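Local atomic coordinates of Nrps/pks (Streptomyces albus, PDB entry 4OPF), a protein that probably condenses acyl building blocks as a ketosynthase domain of the "AT-less" type I polyketide synthase that assembles oxazolomycin. Residues A[231-234]-A[240-243]. Residues are numbered along the deposited sequence; the frame is centred on the assembly and turned at random.
Sequences LLKP and AAGD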
ATOM      1  N   LEU A 231     -10.821   8.176 -11.305  1.00 23.78           N
ATOM      2  CA  LEU A 231     -11.373   8.721 -10.085  1.00 24.35           C
ATOM      3  C   LEU A 231     -12.504   7.782  -9.648  1.00 24.48           C
ATOM      4  O   LEU A 231     -13.418   7.502 -10.433  1.00 24.76           O
ATOM      5  CB  LEU A 231     -11.843  10.170 -10.272  1.00 26.11           C
ATOM      6  CG  LEU A 231     -12.498  10.841  -9.034  1.00 27.91           C
ATOM      7  CD1 LEU A 231     -11.536  11.103  -7.904  1.00 28.04           C
ATOM      8  CD2 LEU A 231     -13.144  12.169  -9.375  1.00 29.00           C
ATOM      9  N   LEU A 232     -12.454   7.353  -8.392  1.00 22.40           N
ATOM     10  CA  LEU A 232     -13.383   6.405  -7.797  1.00 23.04           C
ATOM     11  C   LEU A 232     -14.123   6.951  -6.603  1.00 23.88           C
ATOM     12  O   LEU A 232     -13.556   7.677  -5.782  1.00 22.58           O
ATOM     13  CB  LEU A 232     -12.619   5.212  -7.315  1.00 22.73           C
ATOM     14  CG  LEU A 232     -11.667   4.539  -8.286  1.00 24.86           C
ATOM     15  CD1 LEU A 232     -10.982   3.354  -7.641  1.00 26.20           C
ATOM     16  CD2 LEU A 232     -12.371   4.063  -9.539  1.00 27.19           C
ATOM     17  N   LYS A 233     -15.372   6.563  -6.471  1.00 25.09           N
ATOM     18  CA  LYS A 233     -16.204   6.879  -5.296  1.00 26.79           C
ATOM     19  C   LYS A 233     -17.115   5.665  -4.993  1.00 26.63           C
ATOM     20  O   LYS A 233     -17.460   4.917  -5.897  1.00 27.07           O
ATOM     21  CB  LYS A 233     -17.154   8.023  -5.617  1.00 31.34           C
ATOM     22  CG  LYS A 233     -16.519   9.377  -5.727  1.00 37.60           C
ATOM     23  CD  LYS A 233     -17.492  10.481  -6.155  1.00 37.62           C
ATOM     24  CE  LYS A 233     -18.510  10.796  -5.086  1.00 39.20           C
ATOM     25  NZ  LYS A 233     -18.952  12.206  -5.302  1.00 42.01           N
ATOM     26  N   PRO A 234     -17.613   5.560  -3.782  1.00 25.87           N
ATOM     27  CA  PRO A 234     -18.611   4.519  -3.505  1.00 28.75           C
ATOM     28  C   PRO A 234     -19.839   4.740  -4.407  1.00 30.10           C
ATOM     29  O   PRO A 234     -20.249   5.902  -4.634  1.00 29.26           O
ATOM     30  CB  PRO A 234     -18.978   4.784  -2.029  1.00 29.69           C
ATOM     31  CG  PRO A 234     -17.809   5.564  -1.458  1.00 29.22           C
ATOM     32  CD  PRO A 234     -17.385   6.431  -2.617  1.00 27.35           C
ATOM     33  N   ALA A 240     -26.174   9.391  -5.634  1.00 45.19           N
ATOM     34  CA  ALA A 240     -26.708  10.581  -4.966  1.00 46.47           C
ATOM     35  C   ALA A 240     -26.145  11.905  -5.484  1.00 46.10           C
ATOM     36  O   ALA A 240     -26.866  12.882  -5.529  1.00 45.18           O
ATOM     37  CB  ALA A 240     -26.505  10.513  -3.459  1.00 46.98           C
ATOM     38  N   ALA A 241     -24.880  11.976  -5.883  1.00 42.58           N
ATOM     39  CA  ALA A 241     -24.377  13.268  -6.330  1.00 42.24           C
ATOM     40  C   ALA A 241     -24.627  13.534  -7.792  1.00 41.96           C
ATOM     41  O   ALA A 241     -24.253  14.572  -8.289  1.00 42.45           O
ATOM     42  CB  ALA A 241     -22.891  13.406  -6.028  1.00 42.33           C
ATOM     43  N   GLY A 242     -25.229  12.598  -8.508  1.00 41.50           N
ATOM     44  CA  GLY A 242     -25.388  12.745  -9.932  1.00 40.26           C
ATOM     45  C   GLY A 242     -24.097  12.609 -10.730  1.00 38.61           C
ATOM     46  O   GLY A 242     -24.013  13.138 -11.846  1.00 36.95           O
ATOM     47  N   ASP A 243     -23.114  11.869 -10.208  1.00 35.03           N
ATOM     48  CA  ASP A 243     -21.874  11.683 -10.952  1.00 35.20           C
ATOM     49  C   ASP A 243     -22.077  10.827 -12.178  1.00 35.72           C
ATOM     50  O   ASP A 243     -22.945   9.971 -12.215  1.00 35.37           O
ATOM     51  CB  ASP A 243     -20.776  11.065 -10.076  1.00 34.39           C
ATOM     52  CG  ASP A 243     -20.326  11.996  -8.953  1.00 38.20           C
ATOM     53  OD1 ASP A 243     -20.280  13.246  -9.145  1.00 41.05           O
ATOM     54  OD2 ASP A 243     -20.035  11.483  -7.853  1.00 38.64           O
TER
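Lys233 and Asp243 form a salt bridge between strand 226-234 and the turn that follows helix 235-241. The Lys233 side chain leaves the strand with CB directed toward 240-243. CG lies beside the backbone N (chi1 -73°), which sends the chain out toward the Asp243 carboxylate. CD is the first atom of the chain to meet 240-243, 3.2 Å from Asp243 OD2. The chain bends at chi3 (69°), and this keeps CE close to the same oxygen, also at 3.2 Å. NZ then donates a hydrogen bond to Asp243 OD2 at 2.9 Å, on the syn lone pair. The two side chains cross at about a right angle. The CB of Ala241 lies 4.2 Å from NZ, a loose contact. The other carboxylate oxygen, Asp243 OD1, is hydrogen-bonded to Tyr97 OH, so both oxygens of this buried aspartate have partners. With an alanine here in place of the lysine, Asp243 OD2 would probably lose its charged mate, and the carboxylate would be left to Tyr97 and a weak, long ion pair with Arg418. Gly242, with positive phi, forms the Schellman motif at the C-terminal end of the helix and leads into Asp243. The bridge thus ties the end of a central-sheet strand to the turn after the following helix, within the thiolase-type fold of ketosynthases.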